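Local coordinates for putative cytochrome P450 120 (Synechocystis sp., PDB 2VE4), which probably acts as a heme-thiolate monooxygenase of the cytochrome P450 family, using molecular oxygen to oxidise its substrate, at residues 103-108 with 390-395. Numbering follows the deposited sequence.
Sequences SRRKIL and ECLGKE. With HEM (protoporphyrin IX containing Fe), chain C.
Arg105 reaches from helix 98-108 to the loop that carries the heme ligand, where both of its terminal nitrogens converge on the carbonyl oxygen of Glu390. NH1 lies 2.6 Å and NH2 2.7 Å from Glu390 O. Both bonds are clearly bent, as expected when two donors share one oxygen, and that oxygen sits close to the guanidinium plane. NH1 also donates to HEM O1D of a propionate at 2.9 Å, more nearly straight at 161°, so one nitrogen bridges backbone and cofactor. A bend in the side chain at chi3 (110°) turns the guanidinium toward both acceptors, while Leu392 lies over one of its faces, with CD1 above the centre.

The tight apolar part is made by Leu108 and Leu392, whose side chains lie roughly perpendicular to one another, Leu108 CB meeting Leu392 CD2 at 3.5 Å. Because Leu392 CG stands anti to its backbone N (chi1 178°), the side chain extends toward the helix; its CB meanwhile packs 3.8 Å from HEM CMD. Leu228 of helix 224-230 also touches Leu108. Packing is looser on the other flank: Lys106 points away from the loop and is exposed, and the Glu390 carboxylate turns from the helix to form a salt bridge with Lys394.

Cys391 SG binds the heme iron at 2.4 Å, the proximal thiolate of the P450 fold, in the loop leading to helix 394-411. His101, Arg323 and Arg389 also hydrogen-bond to the heme. Two bonds to a carbonyl next to the ligand cysteine and a third to a propionate tie helix, ligand loop and cofactor together through one cation, whose charge would be expected to offset part of the propionate's.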
loop_
_atom_site.group_PDB
_atom_site.type_symbol
_atom_site.label_atom_id
_atom_site.label_comp_id
_atom_site.label_asym_id
_atom_site.label_seq_id
_atom_site.Cartn_x
_atom_site.Cartn_y
_atom_site.Cartn_z
ATOM N N SER A 103 -11.578 -17.655 1.548
ATOM C CA SER A 103 -11.888 -17.708 2.987
ATOM C C SER A 103 -11.181 -16.646 3.867
ATOM O O SER A 103 -11.837 -15.952 4.644
ATOM C CB SER A 103 -11.601 -19.100 3.538
ATOM O OG SER A 103 -11.451 -19.052 4.949
ATOM N N ARG A 104 -9.860 -16.526 3.761
ATOM C CA ARG A 104 -9.118 -15.594 4.630
ATOM C C ARG A 104 -9.397 -14.124 4.345
ATOM O O ARG A 104 -9.368 -13.314 5.258
ATOM C CB ARG A 104 -7.619 -15.894 4.654
ATOM C CG ARG A 104 -7.176 -16.897 5.733
ATOM C CD ARG A 104 -8.151 -18.060 5.951
ATOM N NE ARG A 104 -7.498 -19.267 6.466
ATOM C CZ ARG A 104 -7.941 -20.514 6.282
ATOM N NH1 ARG A 104 -9.052 -20.749 5.583
ATOM N NH2 ARG A 104 -7.269 -21.524 6.794
ATOM N N ARG A 105 -9.723 -13.794 3.099
ATOM C CA ARG A 105 -10.163 -12.440 2.763
ATOM C C ARG A 105 -11.446 -12.011 3.453
ATOM O O ARG A 105 -11.563 -10.843 3.815
ATOM C CB ARG A 105 -10.248 -12.197 1.239
ATOM C CG ARG A 105 -9.338 -11.036 0.810
ATOM C CD ARG A 105 -9.455 -10.657 -0.614
ATOM N NE ARG A 105 -10.102 -9.362 -0.819
ATOM C CZ ARG A 105 -9.461 -8.223 -1.094
ATOM N NH1 ARG A 105 -8.138 -8.195 -1.190
ATOM N NH2 ARG A 105 -10.149 -7.102 -1.277
ATOM N N LYS A 106 -12.402 -12.934 3.615
ATOM C CA LYS A 106 -13.652 -12.682 4.368
ATOM C C LYS A 106 -13.368 -12.568 5.862
ATOM O O LYS A 106 -13.973 -11.760 6.570
ATOM C CB LYS A 106 -14.647 -13.832 4.190
ATOM C CG LYS A 106 -15.781 -13.617 3.181
ATOM C CD LYS A 106 -16.627 -14.915 2.998
ATOM C CE LYS A 106 -16.043 -15.853 1.911
ATOM N NZ LYS A 106 -15.853 -17.278 2.376
ATOM N N ILE A 107 -12.481 -13.422 6.353
ATOM C CA ILE A 107 -12.097 -13.354 7.742
ATOM C C ILE A 107 -11.517 -11.985 8.071
ATOM O O ILE A 107 -12.054 -11.287 8.937
ATOM C CB ILE A 107 -11.183 -14.516 8.135
ATOM C CG1 ILE A 107 -12.058 -15.752 8.388
ATOM C CG2 ILE A 107 -10.320 -14.144 9.366
ATOM C CD1 ILE A 107 -11.326 -17.053 8.449
ATOM N N LEU A 108 -10.493 -11.575 7.326
ATOM C CA LEU A 108 -9.778 -10.315 7.581
ATOM C C LEU A 108 -10.588 -9.039 7.331
ATOM O O LEU A 108 -10.358 -8.007 7.975
ATOM C CB LEU A 108 -8.453 -10.281 6.818
ATOM C CG LEU A 108 -7.465 -11.390 7.172
ATOM C CD1 LEU A 108 -6.270 -11.406 6.233
ATOM C CD2 LEU A 108 -7.006 -11.264 8.597
ATOM N N GLU A 390 -7.835 -6.666 -4.573
ATOM C CA GLU A 390 -7.865 -5.221 -4.378
ATOM C C GLU A 390 -7.557 -4.947 -2.920
ATOM O O GLU A 390 -7.869 -5.784 -2.053
ATOM C CB GLU A 390 -9.223 -4.658 -4.718
ATOM C CG GLU A 390 -9.304 -3.173 -4.581
ATOM C CD GLU A 390 -10.622 -2.661 -5.016
ATOM O OE1 GLU A 390 -11.357 -3.466 -5.620
ATOM O OE2 GLU A 390 -10.941 -1.467 -4.759
ATOM N N CYS A 391 -6.938 -3.797 -2.643
ATOM C CA CYS A 391 -6.482 -3.521 -1.292
ATOM C C CYS A 391 -7.543 -3.915 -0.269
ATOM O O CYS A 391 -8.673 -3.458 -0.341
ATOM C CB CYS A 391 -6.138 -2.047 -1.124
ATOM S SG CYS A 391 -5.358 -1.715 0.425
ATOM N N LEU A 392 -7.188 -4.787 0.654
ATOM C CA LEU A 392 -8.075 -5.138 1.733
ATOM C C LEU A 392 -8.152 -3.998 2.764
ATOM O O LEU A 392 -9.120 -3.914 3.521
ATOM C CB LEU A 392 -7.636 -6.452 2.395
ATOM C CG LEU A 392 -8.464 -6.935 3.589
ATOM C CD1 LEU A 392 -9.781 -7.558 3.150
ATOM C CD2 LEU A 392 -7.645 -7.904 4.444
ATOM N N GLY A 393 -7.153 -3.114 2.761
ATOM C CA GLY A 393 -7.057 -2.046 3.738
ATOM C C GLY A 393 -7.319 -0.651 3.224
ATOM O O GLY A 393 -7.010 0.311 3.922
ATOM N N LYS A 394 -7.912 -0.524 2.031
ATOM C CA LYS A 394 -8.158 0.792 1.423
ATOM C C LYS A 394 -9.037 1.750 2.217
ATOM O O LYS A 394 -8.772 2.954 2.236
ATOM C CB LYS A 394 -8.715 0.675 0.019
ATOM C CG LYS A 394 -10.113 0.191 -0.105
ATOM C CD LYS A 394 -10.629 0.540 -1.496
ATOM C CE LYS A 394 -11.981 -0.112 -1.764
ATOM N NZ LYS A 394 -12.448 0.288 -3.108
ATOM N N GLU A 395 -10.072 1.230 2.870
ATOM C CA GLU A 395 -10.944 2.089 3.667
ATOM C C GLU A 395 -10.309 2.494 5.012
ATOM O O GLU A 395 -10.501 3.613 5.458
ATOM C CB GLU A 395 -12.354 1.484 3.806
ATOM C CG GLU A 395 -13.170 1.399 2.495
ATOM C CD GLU A 395 -13.115 2.667 1.638
ATOM O OE1 GLU A 395 -13.302 3.789 2.174
ATOM O OE2 GLU A 395 -12.886 2.550 0.402
HETATM C CHA HEM C . -3.023 -5.119 -1.590
HETATM C CHB HEM C . -2.337 -0.429 -2.540
HETATM C CHC HEM C . -2.607 0.644 2.209
HETATM C CHD HEM C . -3.758 -4.005 3.080
HETATM C C1A HEM C . -2.853 -3.938 -2.276
HETATM C C2A HEM C . -2.802 -3.762 -3.714
HETATM C C3A HEM C . -2.626 -2.456 -3.973
HETATM C C4A HEM C . -2.535 -1.770 -2.712
HETATM C CMA HEM C . -2.509 -1.787 -5.358
HETATM C CAA HEM C . -2.972 -4.863 -4.772
HETATM C CBA HEM C . -1.717 -5.715 -4.918
HETATM C CGA HEM C . -1.721 -6.340 -6.290
HETATM O O1A HEM C . -2.242 -5.718 -7.229
HETATM O O2A HEM C . -1.217 -7.463 -6.485
HETATM C C1B HEM C . -2.395 0.247 -1.328
HETATM C C2B HEM C . -2.379 1.689 -1.202
HETATM C C3B HEM C . -2.434 2.006 0.086
HETATM C C4B HEM C . -2.502 0.767 0.845
HETATM C CMB HEM C . -2.289 2.726 -2.333
HETATM C CAB HEM C . -2.466 3.493 0.536
HETATM C CBB HEM C . -2.272 3.884 1.787
HETATM C C1C HEM C . -2.947 -0.516 2.864
HETATM C C2C HEM C . -3.156 -0.687 4.288
HETATM C C3C HEM C . -3.468 -1.978 4.514
HETATM C C4C HEM C . -3.478 -2.657 3.239
HETATM C CMC HEM C . -3.049 0.444 5.328
HETATM C CAC HEM C . -3.793 -2.718 5.844
HETATM C CBC HEM C . -4.165 -2.051 6.942
HETATM C C1D HEM C . -3.607 -4.781 1.954
HETATM C C2D HEM C . -3.678 -6.241 1.883
HETATM C C3D HEM C . -3.437 -6.576 0.421
HETATM C C4D HEM C . -3.239 -5.293 -0.237
HETATM C CMD HEM C . -3.937 -7.299 2.976
HETATM C CAD HEM C . -3.435 -8.016 -0.160
HETATM C CBD HEM C . -4.879 -8.370 -0.518
HETATM C CGD HEM C . -5.007 -9.775 -1.056
HETATM O O1D HEM C . -6.162 -10.287 -1.077
HETATM O O2D HEM C . -3.970 -10.397 -1.457
HETATM N NA HEM C . -2.681 -2.704 -1.698
HETATM N NB HEM C . -2.484 -0.301 -0.050
HETATM N NC HEM C . -3.160 -1.729 2.262
HETATM N ND HEM C . -3.339 -4.273 0.703
HETATM FE FE HEM C . -3.074 -2.299 0.411
#